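PDB 3DV9: beta-phosphoglucomutase from Bacteroides vulgatus, which is probably a magnesium-dependent phosphosugar mutase of the haloacid dehalogenase superfamily that interconverts beta-glucose 1-phosphate and glucose 6-phosphate. Local coordinates for residues M4-A8 and N224-H228; G32-D36 and R141-F146; T126-V130 and G148-A152. All coordinates share one frame; numbering follows the deposited sequence.

Contact 1: M4-A8 and N224-H228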
HETATM    1  N   MSE A   4      -2.595 -13.605 -19.877  1.00 17.00           N
HETATM    2  CA  MSE A   4      -2.981 -12.305 -19.280  1.00 17.78           C
HETATM    3  C   MSE A   4      -1.787 -11.612 -18.607  1.00 18.60           C
HETATM    4  O   MSE A   4      -1.654 -10.380 -18.704  1.00 19.31           O
HETATM    5  CB  MSE A   4      -4.119 -12.454 -18.253  1.00 17.42           C
HETATM    6  CG  MSE A   4      -5.318 -13.241 -18.751  1.00 19.79           C
HETATM    7 SE   MSE A   4      -6.110 -12.468 -20.376  0.70 20.36          SE
HETATM    8  CE  MSE A   4      -6.885 -10.917 -19.466  1.00 22.46           C
ATOM      9  N   PHE A   5      -0.936 -12.395 -17.928  1.00 17.99           N
ATOM     10  CA  PHE A   5       0.282 -11.828 -17.283  1.00 18.33           C
ATOM     11  C   PHE A   5       1.242 -11.238 -18.335  1.00 20.18           C
ATOM     12  O   PHE A   5       1.724 -10.123 -18.186  1.00 21.14           O
ATOM     13  CB  PHE A   5       0.991 -12.865 -16.389  1.00 18.28           C
ATOM     14  CG  PHE A   5       0.162 -13.379 -15.220  1.00 17.56           C
ATOM     15  CD1 PHE A   5      -1.015 -12.731 -14.773  1.00 14.53           C
ATOM     16  CD2 PHE A   5       0.603 -14.509 -14.493  1.00 12.30           C
ATOM     17  CE1 PHE A   5      -1.741 -13.243 -13.663  1.00 14.54           C
ATOM     18  CE2 PHE A   5      -0.112 -14.998 -13.407  1.00 16.91           C
ATOM     19  CZ  PHE A   5      -1.282 -14.365 -12.981  1.00 15.36           C
ATOM     20  N   LYS A   6       1.486 -11.982 -19.402  1.00 19.69           N
ATOM     21  CA  LYS A   6       2.349 -11.538 -20.506  1.00 21.89           C
ATOM     22  C   LYS A   6       1.831 -10.224 -21.110  1.00 22.30           C
ATOM     23  O   LYS A   6       2.625  -9.331 -21.413  1.00 22.55           O
ATOM     24  CB  LYS A   6       2.396 -12.624 -21.583  1.00 22.48           C
ATOM     25  CG  LYS A   6       3.239 -13.865 -21.202  1.00 24.31           C
ATOM     26  CD  LYS A   6       4.690 -13.477 -20.893  1.00 27.81           C
ATOM     27  CE  LYS A   6       5.608 -14.688 -20.841  1.00 30.92           C
ATOM     28  NZ  LYS A   6       6.954 -14.284 -20.352  1.00 31.68           N
ATOM     29  N   GLU A   7       0.521 -10.141 -21.357  1.00 22.91           N
ATOM     30  CA  GLU A   7      -0.081  -8.900 -21.915  1.00 24.13           C
ATOM     31  C   GLU A   7       0.246  -7.707 -20.994  1.00 23.75           C
ATOM     32  O   GLU A   7       0.788  -6.693 -21.449  1.00 24.16           O
ATOM     33  CB  GLU A   7      -1.593  -9.041 -22.096  1.00 24.83           C
ATOM     34  CG  GLU A   7      -2.271  -7.771 -22.554  1.00 25.59           C
ATOM     35  CD  GLU A   7      -3.791  -7.742 -22.337  1.00 26.27           C
ATOM     36  OE1 GLU A   7      -4.343  -8.340 -21.349  1.00 28.02           O
ATOM     37  OE2 GLU A   7      -4.446  -7.099 -23.200  1.00 29.78           O
ATOM     38  N   ALA A   8      -0.024  -7.860 -19.695  1.00 22.85           N
ATOM     39  CA  ALA A   8       0.252  -6.802 -18.737  1.00 22.41           C
ATOM     40  C   ALA A   8       1.741  -6.472 -18.754  1.00 22.38           C
ATOM     41  O   ALA A   8       2.108  -5.311 -18.814  1.00 22.87           O
ATOM     42  CB  ALA A   8      -0.186  -7.224 -17.325  1.00 22.33           C
ATOM     43  N   ASN A 224      -1.481  -2.616 -13.177  1.00 19.48           N
ATOM     44  CA  ASN A 224      -1.082  -3.471 -14.307  1.00 19.12           C
ATOM     45  C   ASN A 224      -1.751  -4.832 -14.281  1.00 19.32           C
ATOM     46  O   ASN A 224      -1.999  -5.440 -15.330  1.00 19.19           O
ATOM     47  CB  ASN A 224       0.428  -3.598 -14.409  1.00 19.59           C
ATOM     48  CG  ASN A 224       1.092  -2.249 -14.585  1.00 21.73           C
ATOM     49  OD1 ASN A 224       1.477  -1.611 -13.607  1.00 21.34           O
ATOM     50  ND2 ASN A 224       1.178  -1.777 -15.837  1.00 19.59           N
ATOM     51  N   LEU A 225      -2.036  -5.312 -13.079  1.00 18.44           N
ATOM     52  CA  LEU A 225      -2.797  -6.526 -12.864  1.00 18.59           C
ATOM     53  C   LEU A 225      -3.650  -6.342 -11.610  1.00 18.71           C
ATOM     54  O   LEU A 225      -3.342  -5.515 -10.720  1.00 18.81           O
ATOM     55  CB  LEU A 225      -1.863  -7.728 -12.669  1.00 19.06           C
ATOM     56  CG  LEU A 225      -1.101  -8.370 -13.827  1.00 19.38           C
ATOM     57  CD1 LEU A 225      -0.193  -9.486 -13.273  1.00 20.22           C
ATOM     58  CD2 LEU A 225      -2.077  -8.914 -14.874  1.00 22.63           C
ATOM     59  N   LEU A 226      -4.733  -7.111 -11.519  1.00 18.89           N
ATOM     60  CA  LEU A 226      -5.587  -7.074 -10.342  1.00 18.42           C
ATOM     61  C   LEU A 226      -5.876  -8.497  -9.892  1.00 18.28           C
ATOM     62  O   LEU A 226      -6.263  -9.360 -10.718  1.00 19.62           O
ATOM     63  CB  LEU A 226      -6.930  -6.347 -10.620  1.00 19.42           C
ATOM     64  CG  LEU A 226      -7.795  -6.148  -9.353  1.00 20.09           C
ATOM     65  CD1 LEU A 226      -8.519  -4.815  -9.437  1.00 24.01           C
ATOM     66  CD2 LEU A 226      -8.743  -7.317  -9.252  1.00 22.90           C
ATOM     67  N   PHE A 227      -5.692  -8.736  -8.599  1.00 17.40           N
ATOM     68  CA  PHE A 227      -6.189 -10.009  -7.967  1.00 17.72           C
ATOM     69  C   PHE A 227      -7.293  -9.727  -6.979  1.00 18.26           C
ATOM     70  O   PHE A 227      -7.384  -8.647  -6.399  1.00 17.86           O
ATOM     71  CB  PHE A 227      -5.045 -10.750  -7.291  1.00 18.42           C
ATOM     72  CG  PHE A 227      -3.960 -11.162  -8.252  1.00 18.21           C
ATOM     73  CD1 PHE A 227      -4.069 -12.350  -8.968  1.00 18.35           C
ATOM     74  CD2 PHE A 227      -2.860 -10.339  -8.475  1.00 19.42           C
ATOM     75  CE1 PHE A 227      -3.115 -12.728  -9.894  1.00 19.11           C
ATOM     76  CE2 PHE A 227      -1.887 -10.702  -9.383  1.00 17.94           C
ATOM     77  CZ  PHE A 227      -2.007 -11.904 -10.123  1.00 18.91           C
ATOM     78  N   HIS A 228      -8.127 -10.729  -6.751  1.00 18.51           N
ATOM     79  CA  HIS A 228      -9.352 -10.512  -5.981  1.00 19.87           C
ATOM     80  C   HIS A 228      -9.146 -10.630  -4.461  1.00 18.90           C
ATOM     81  O   HIS A 228     -10.054 -10.330  -3.690  1.00 19.48           O
ATOM     82  CB  HIS A 228     -10.416 -11.477  -6.511  1.00 20.38           C
ATOM     83  CG  HIS A 228     -10.770 -11.191  -7.945  1.00 25.28           C
ATOM     84  ND1 HIS A 228     -11.336 -10.002  -8.350  1.00 27.97           N
ATOM     85  CD2 HIS A 228     -10.537 -11.898  -9.078  1.00 29.27           C
ATOM     86  CE1 HIS A 228     -11.503 -10.015  -9.662  1.00 29.79           C
ATOM     87  NE2 HIS A 228     -11.030 -11.157 -10.130  1.00 29.73           N
TER
HETATM   88  O   HOH W   1       0.260  -3.235 -18.238  1.00 18.57           O
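A8 and N224 stand 5.7 Å apart between their CA atoms, where the 4-8 part of helix 2-16 meets strand 225-227, the two short axes approaching to 10.1 Å with their directions 140° apart. The contact joins the N-terminal helix to an outermost strand of the parallel, Rossmann-like sheet of the haloacid dehalogenase fold.

L225 is the central side chain, its two methyls shared between F5 and A8. CD1 meets the F5 ring obliquely, 3.7 Å from its CD1 atom, while L225 CD2 lies 3.5 Å from the CB of A8 and also borders F5. The leucine thereby wedges between residues almost one helical turn apart, its length crossing that of F5 at about a right angle. F5 has CG anti to its carbonyl carbon (chi1 -62°), which carries the ring past L225 to F227. There its CE1 comes within 3.8 Å of the F227 CZ atom. The two ring planes make an angle of 65° and their centroids are 6.0 Å apart, an oblique aromatic pair. Helix 230-244 borders both rings through N236, and F204 of the adjacent strand touches A8 and L225. L226, by contrast, packs on helix 215-219, so neighbouring residues of this edge strand serve different helices.

At the other end of the contact the small A8 methyl permits close approach: its CB is 3.2 Å from the backbone O of N224. The N224 carboxamide is anchored through OD1, which accepts from T205 N, fixing how its amide is turned. N224 ND2 donates to a water at 3.0 Å, and that water in turn donates to A8 O.

Contact 2: G32-D36 and R141-F146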
ATOM      1  N   GLY A  32      -4.208  -3.548   4.808  1.00 16.67           N
ATOM      2  CA  GLY A  32      -5.035  -4.136   3.772  1.00 17.64           C
ATOM      3  C   GLY A  32      -4.292  -5.040   2.802  1.00 19.45           C
ATOM      4  O   GLY A  32      -4.876  -5.501   1.816  1.00 20.39           O
ATOM      5  N   VAL A  33      -2.997  -5.288   3.062  1.00 17.51           N
ATOM      6  CA  VAL A  33      -2.207  -6.215   2.214  1.00 17.27           C
ATOM      7  C   VAL A  33      -1.515  -7.233   3.112  1.00 18.17           C
ATOM      8  O   VAL A  33      -1.709  -8.453   2.963  1.00 19.42           O
ATOM      9  CB  VAL A  33      -1.182  -5.418   1.344  1.00 17.94           C
ATOM     10  CG1 VAL A  33      -0.156  -6.376   0.677  1.00 19.66           C
ATOM     11  CG2 VAL A  33      -1.948  -4.546   0.294  1.00 20.21           C
ATOM     12  N   LEU A  34      -0.696  -6.728   4.041  1.00 17.85           N
ATOM     13  CA  LEU A  34      -0.072  -7.562   5.100  1.00 17.71           C
ATOM     14  C   LEU A  34      -0.982  -7.848   6.292  1.00 18.44           C
ATOM     15  O   LEU A  34      -1.048  -8.991   6.755  1.00 18.92           O
ATOM     16  CB  LEU A  34       1.279  -6.975   5.541  1.00 17.97           C
ATOM     17  CG  LEU A  34       2.272  -6.790   4.379  1.00 18.06           C
ATOM     18  CD1 LEU A  34       3.537  -6.190   5.004  1.00 20.49           C
ATOM     19  CD2 LEU A  34       2.587  -8.125   3.652  1.00 16.70           C
ATOM     20  N   PHE A  35      -1.659  -6.802   6.780  1.00 17.96           N
ATOM     21  CA  PHE A  35      -2.538  -6.913   7.917  1.00 17.82           C
ATOM     22  C   PHE A  35      -3.951  -6.531   7.519  1.00 16.93           C
ATOM     23  O   PHE A  35      -4.142  -5.580   6.734  1.00 18.01           O
ATOM     24  CB  PHE A  35      -2.084  -5.976   9.054  1.00 18.42           C
ATOM     25  CG  PHE A  35      -0.818  -6.410   9.754  1.00 17.66           C
ATOM     26  CD1 PHE A  35      -0.794  -7.524  10.571  1.00 18.79           C
ATOM     27  CD2 PHE A  35       0.358  -5.647   9.614  1.00 21.09           C
ATOM     28  CE1 PHE A  35       0.359  -7.905  11.252  1.00 20.63           C
ATOM     29  CE2 PHE A  35       1.560  -6.035  10.301  1.00 22.45           C
ATOM     30  CZ  PHE A  35       1.537  -7.176  11.124  1.00 21.12           C
ATOM     31  N   ASP A  36      -4.949  -7.198   8.105  1.00 17.95           N
ATOM     32  CA  ASP A  36      -6.318  -6.809   7.830  1.00 18.38           C
ATOM     33  C   ASP A  36      -6.687  -5.694   8.847  1.00 17.78           C
ATOM     34  O   ASP A  36      -7.466  -5.887   9.779  1.00 18.81           O
ATOM     35  CB  ASP A  36      -7.245  -8.025   7.934  1.00 18.73           C
ATOM     36  CG  ASP A  36      -8.671  -7.696   7.509  1.00 23.26           C
ATOM     37  OD1 ASP A  36      -8.873  -6.625   6.876  1.00 21.85           O
ATOM     38  OD2 ASP A  36      -9.567  -8.514   7.829  1.00 26.50           O
ATOM     39  N   ARG A 141       6.042  -5.667  15.513  1.00 20.98           N
ATOM     40  CA  ARG A 141       4.786  -6.280  15.052  0.60 20.25           C
ATOM     41  C   ARG A 141       4.970  -7.028  13.721  1.00 19.87           C
ATOM     42  O   ARG A 141       4.451  -8.140  13.541  1.00 18.42           O
ATOM     43  CB  ARG A 141       3.668  -5.249  14.912  0.60 19.61           C
ATOM     44  CG  ARG A 141       2.295  -5.886  14.696  0.60 20.75           C
ATOM     45  CD  ARG A 141       1.437  -5.939  16.038  0.60 21.48           C
ATOM     46  NE  ARG A 141       0.453  -7.052  16.065  0.60 21.26           N
ATOM     47  CZ  ARG A 141      -0.568  -7.129  15.137  0.60 21.87           C
ATOM     48  NH1 ARG A 141      -1.390  -8.190  15.264  0.60 20.96           N
ATOM     49  NH2 ARG A 141      -0.776  -6.158  14.075  0.60 22.49           N
ATOM     50  N   LEU A 142       5.710  -6.425  12.805  1.00 19.23           N
ATOM     51  CA  LEU A 142       6.043  -7.104  11.565  1.00 20.46           C
ATOM     52  C   LEU A 142       6.871  -8.350  11.816  1.00 21.56           C
ATOM     53  O   LEU A 142       6.625  -9.385  11.191  1.00 21.91           O
ATOM     54  CB  LEU A 142       6.782  -6.154  10.624  1.00 20.16           C
ATOM     55  CG  LEU A 142       5.908  -5.147   9.889  1.00 19.59           C
ATOM     56  CD1 LEU A 142       6.782  -4.047   9.332  1.00 19.40           C
ATOM     57  CD2 LEU A 142       5.151  -5.867   8.751  1.00 20.44           C
ATOM     58  N   ASN A 143       7.858  -8.253  12.716  1.00 21.65           N
ATOM     59  CA  ASN A 143       8.728  -9.393  13.052  1.00 21.65           C
ATOM     60  C   ASN A 143       7.947 -10.560  13.625  1.00 21.95           C
ATOM     61  O   ASN A 143       8.234 -11.715  13.315  1.00 21.76           O
ATOM     62  CB  ASN A 143       9.838  -9.002  14.039  1.00 22.65           C
ATOM     63  CG  ASN A 143      10.791 -10.171  14.350  1.00 24.91           C
ATOM     64  OD1 ASN A 143      11.382 -10.775  13.439  1.00 29.34           O
ATOM     65  ND2 ASN A 143      10.938 -10.492  15.632  1.00 27.02           N
ATOM     66  N   HIS A 144       6.983 -10.270  14.497  1.00 20.61           N
ATOM     67  CA  HIS A 144       6.179 -11.279  15.177  0.60 21.26           C
ATOM     68  C   HIS A 144       5.257 -12.049  14.202  1.00 20.64           C
ATOM     69  O   HIS A 144       4.857 -13.202  14.459  1.00 20.73           O
ATOM     70  CB  HIS A 144       5.333 -10.515  16.204  0.60 22.04           C
ATOM     71  CG  HIS A 144       4.344 -11.350  16.948  0.60 23.25           C
ATOM     72  ND1 HIS A 144       4.713 -12.399  17.762  0.60 24.82           N
ATOM     73  CD2 HIS A 144       2.998 -11.263  17.032  0.60 23.25           C
ATOM     74  CE1 HIS A 144       3.634 -12.933  18.308  0.60 26.45           C
ATOM     75  NE2 HIS A 144       2.577 -12.262  17.881  0.60 25.34           N
ATOM     76  N   ASN A 145       4.863 -11.370  13.122  1.00 19.54           N
ATOM     77  CA  ASN A 145       3.876 -11.914  12.182  1.00 18.51           C
ATOM     78  C   ASN A 145       4.511 -12.456  10.916  1.00 18.00           C
ATOM     79  O   ASN A 145       3.986 -13.342  10.292  1.00 18.70           O
ATOM     80  CB  ASN A 145       2.797 -10.892  11.856  1.00 19.12           C
ATOM     81  CG  ASN A 145       1.868 -10.702  12.985  1.00 20.68           C
ATOM     82  OD1 ASN A 145       0.849 -11.389  13.075  1.00 17.46           O
ATOM     83  ND2 ASN A 145       2.216  -9.796  13.895  1.00 22.95           N
ATOM     84  N   PHE A 146       5.661 -11.896  10.548  1.00 18.51           N
ATOM     85  CA  PHE A 146       6.380 -12.297   9.323  1.00 18.95           C
ATOM     86  C   PHE A 146       7.862 -12.517   9.690  1.00 19.56           C
ATOM     87  O   PHE A 146       8.731 -11.690   9.315  1.00 18.47           O
ATOM     88  CB  PHE A 146       6.184 -11.194   8.233  1.00 18.90           C
ATOM     89  CG  PHE A 146       4.728 -10.853   7.990  1.00 16.77           C
ATOM     90  CD1 PHE A 146       3.896 -11.745   7.319  1.00 18.60           C
ATOM     91  CD2 PHE A 146       4.179  -9.654   8.480  1.00 15.59           C
ATOM     92  CE1 PHE A 146       2.510 -11.434   7.106  1.00 19.24           C
ATOM     93  CE2 PHE A 146       2.826  -9.331   8.295  1.00 16.02           C
ATOM     94  CZ  PHE A 146       1.972 -10.222   7.613  1.00 17.77           C
TER
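F35 presents its ring to four side chains of segment 141-146, from different directions. F146 lies over one face in an edge-to-face pair: its CE2 is 3.8 Å from the F35 CZ atom, with the ring planes at 61°. Over the opposite face, in one of the two R141 conformers and so less surely, NH2 sits 3.5 Å from F35 CE1, the guanidinium nearly parallel to the ring; R141 NH1 bonds to A107 O. L142 adds an oblique apolar contact, its CD2 3.9 Å from F35 CE2.

N145 meets the ring at its edge. With CG anti to its carbonyl carbon (chi1 -73°), it brings that atom to 3.6 Å from F35 CE1, the amide standing almost perpendicular to the ring (83°). An almost straight hydrogen bond of 2.8 Å from N145 ND2 to R141 O fixes the amide from one end, and OD1 accepts from R109 NH2 at the other. Replacing N145 by alanine would probably leave R109 without this acceptor and R141 O without its side-chain donor, and open a gap beside the F35 ring.

L34 completes the contact. Its backbone O lies in the F146 ring plane, 3.4 Å from CZ at that ring's edge.

Segment 32-36 follows the magnesium ligands D29 and D31, and probably belongs to the helical-turn "squiggle" of the superfamily. No hydrogen bond crosses the contact, so the segments hold together by van der Waals and aromatic contact, including polar groups laid against the F35 ring, while the N145 amide is satisfied by R141 O and R109.

Contact 3: T126-V130 and G148-A152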
ATOM      1  N   THR A 126      13.948  -9.577  -2.485  1.00 19.15           N
ATOM      2  CA  THR A 126      13.924  -8.706  -1.319  1.00 18.69           C
ATOM      3  C   THR A 126      12.544  -8.134  -1.054  1.00 19.22           C
ATOM      4  O   THR A 126      12.082  -7.283  -1.813  1.00 17.30           O
ATOM      5  CB  THR A 126      14.897  -7.541  -1.531  1.00 18.40           C
ATOM      6  OG1 THR A 126      16.204  -8.084  -1.731  1.00 18.95           O
ATOM      7  CG2 THR A 126      14.840  -6.553  -0.329  1.00 17.79           C
ATOM      8  N   PRO A 127      11.858  -8.621   0.005  1.00 20.36           N
ATOM      9  CA  PRO A 127      10.577  -8.021   0.304  1.00 19.88           C
ATOM     10  C   PRO A 127      10.816  -6.677   1.021  1.00 19.21           C
ATOM     11  O   PRO A 127      11.772  -6.549   1.792  1.00 19.09           O
ATOM     12  CB  PRO A 127       9.923  -9.047   1.253  1.00 21.22           C
ATOM     13  CG  PRO A 127      10.810 -10.268   1.243  1.00 21.71           C
ATOM     14  CD  PRO A 127      12.165  -9.736   0.924  1.00 20.80           C
HETATM   15  N   MSE A 128       9.968  -5.690   0.744  1.00 19.01           N
HETATM   16  CA  MSE A 128      10.040  -4.402   1.452  1.00 18.73           C
HETATM   17  C   MSE A 128       8.626  -4.029   1.855  1.00 19.51           C
HETATM   18  O   MSE A 128       7.660  -4.450   1.205  1.00 19.62           O
HETATM   19  CB  MSE A 128      10.652  -3.290   0.566  1.00 19.50           C
HETATM   20  CG  MSE A 128      12.027  -3.659  -0.038  1.00 18.54           C
HETATM   21 SE   MSE A 128      12.817  -2.123  -0.968  0.70 19.08          SE
HETATM   22  CE  MSE A 128      12.975  -0.927   0.570  1.00 18.74           C
ATOM     23  N   VAL A 129       8.522  -3.247   2.914  1.00 19.29           N
ATOM     24  CA  VAL A 129       7.218  -2.678   3.337  1.00 19.22           C
ATOM     25  C   VAL A 129       7.218  -1.196   3.053  1.00 18.68           C
ATOM     26  O   VAL A 129       8.199  -0.515   3.356  1.00 18.11           O
ATOM     27  CB  VAL A 129       6.936  -2.898   4.834  1.00 21.16           C
ATOM     28  CG1 VAL A 129       5.551  -2.321   5.186  1.00 19.22           C
ATOM     29  CG2 VAL A 129       6.985  -4.330   5.155  1.00 23.90           C
ATOM     30  N   VAL A 130       6.117  -0.699   2.467  1.00 17.94           N
ATOM     31  CA  VAL A 130       5.944   0.731   2.152  1.00 18.91           C
ATOM     32  C   VAL A 130       4.580   1.228   2.652  1.00 20.55           C
ATOM     33  O   VAL A 130       3.530   0.882   2.083  1.00 22.56           O
ATOM     34  CB  VAL A 130       6.033   0.990   0.651  1.00 19.04           C
ATOM     35  CG1 VAL A 130       5.860   2.516   0.373  1.00 15.83           C
ATOM     36  CG2 VAL A 130       7.330   0.419   0.072  1.00 17.92           C
ATOM     37  N   GLY A 148      11.578 -12.807  10.240  1.00 20.75           N
ATOM     38  CA  GLY A 148      12.754 -12.719   9.387  1.00 20.29           C
ATOM     39  C   GLY A 148      12.523 -12.280   7.945  1.00 20.00           C
ATOM     40  O   GLY A 148      13.439 -12.375   7.116  1.00 19.03           O
ATOM     41  N   ILE A 149      11.319 -11.791   7.642  1.00 20.59           N
ATOM     42  CA  ILE A 149      10.970 -11.435   6.255  1.00 20.25           C
ATOM     43  C   ILE A 149      11.447 -10.018   5.934  1.00 20.86           C
ATOM     44  O   ILE A 149      12.068  -9.805   4.889  1.00 21.60           O
ATOM     45  CB  ILE A 149       9.435 -11.568   5.971  1.00 19.71           C
ATOM     46  CG1 ILE A 149       8.968 -13.029   6.221  1.00 21.67           C
ATOM     47  CG2 ILE A 149       9.044 -10.963   4.553  1.00 21.85           C
ATOM     48  CD1 ILE A 149       9.611 -14.049   5.314  1.00 26.36           C
ATOM     49  N   PHE A 150      11.159  -9.059   6.818  1.00 21.27           N
ATOM     50  CA  PHE A 150      11.456  -7.651   6.550  1.00 21.01           C
ATOM     51  C   PHE A 150      12.642  -7.140   7.339  1.00 22.34           C
ATOM     52  O   PHE A 150      12.921  -7.636   8.431  1.00 22.59           O
ATOM     53  CB  PHE A 150      10.253  -6.753   6.824  1.00 21.26           C
ATOM     54  CG  PHE A 150       9.049  -7.124   6.016  1.00 20.65           C
ATOM     55  CD1 PHE A 150       9.030  -6.864   4.629  1.00 20.32           C
ATOM     56  CD2 PHE A 150       7.984  -7.793   6.616  1.00 20.41           C
ATOM     57  CE1 PHE A 150       7.925  -7.228   3.853  1.00 23.73           C
ATOM     58  CE2 PHE A 150       6.873  -8.164   5.871  1.00 21.96           C
ATOM     59  CZ  PHE A 150       6.836  -7.883   4.486  1.00 23.57           C
ATOM     60  N   GLN A 151      13.301  -6.126   6.773  1.00 22.81           N
ATOM     61  CA  GLN A 151      14.503  -5.492   7.345  1.00 23.66           C
ATOM     62  C   GLN A 151      14.266  -3.985   7.555  1.00 23.00           C
ATOM     63  O   GLN A 151      13.679  -3.339   6.697  1.00 22.62           O
ATOM     64  CB  GLN A 151      15.683  -5.679   6.372  1.00 24.75           C
ATOM     65  CG  GLN A 151      16.469  -6.987   6.495  1.00 27.05           C
ATOM     66  CD  GLN A 151      17.938  -6.859   6.046  1.00 26.25           C
ATOM     67  OE1 GLN A 151      18.316  -7.354   4.978  1.00 28.98           O
ATOM     68  NE2 GLN A 151      18.766  -6.199   6.859  1.00 30.07           N
ATOM     69  N   ALA A 152      14.765  -3.413   8.666  1.00 22.40           N
ATOM     70  CA  ALA A 152      14.630  -1.964   8.979  1.00 20.84           C
ATOM     71  C   ALA A 152      15.207  -1.014   7.955  1.00 20.83           C
ATOM     72  O   ALA A 152      14.682   0.090   7.721  1.00 21.06           O
ATOM     73  CB  ALA A 152      15.281  -1.664  10.340  1.00 21.50           C
TER
HETATM   74  O   HOH W   2      13.600  -7.719   3.460  1.00 27.10           O
HETATM   75  O   HOH W   3      12.172  -5.045   4.369  1.00 33.09           O
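V129 sets its CG2 methyl over the centre of the F150 ring, 3.3 Å from the centroid and only 15° off the ring normal, a close CH-pi contact. The valine has CG1 anti to its backbone N (chi1 -178°), which leaves CG2 as the branch that meets the aromatic face. The opposite face is occupied by the ring's own neighbour: I149 CG2 stands 3.7 Å above the plane, also over the centre. F150 is thus clamped between two methyls, one from each segment.

P127 closes one side of this group. Its CB reaches F150 CE1 at 3.7 Å, and its CG meets the I149 CG2 atom at 3.8 Å, the two side chains crossing at about a right angle. L117 of helix 113-122 touches P127, I149 and F150 alike, whereas M128 points away and packs on A174 of helix 169-178, on the other side of the sheet.

The backbones are joined through water instead of direct hydrogen bonds. One water lies 2.7 Å from P127 O and 3.0 Å from I149 O. A second accepts from Q151 N at 2.9 Å, lies 3.0 Å from P127 O, and sits at the edge of the F150 ring, in its plane. These waters bridge the strand carbonyl of P127 and the backbone of the loop leading to strand 155-156.

Strand 126-130, helix 139-145 and the adjacent parallel strand 155-156 form a beta-alpha-beta crossover, and the contact seats the loop that returns from the helix against the first strand, as befits the Rossmann-like core of haloacid dehalogenase proteins.

In the fold
From the N terminus, helix 2-16 supplies the first half of contact 1, whose partner strand comes 216 residues later; the loop so closed spans nearly the whole chain and encloses both other contacts. Contact 2 opens at 32-36, just after strand 25-29, and contact 3 at 126-130. Residues 141-146 then close contact 2 before 148-152 close contact 3, so these two cross. They also touch: L34 CD1 lies 3.7 Å from F150 CZ, uniting the loop that follows strand 25-29, which carries the magnesium ligand D29, with the crossover around helix 139-145. Contact 1, its centre about 24 Å from that of contact 3, holds the far edge of the same sheet.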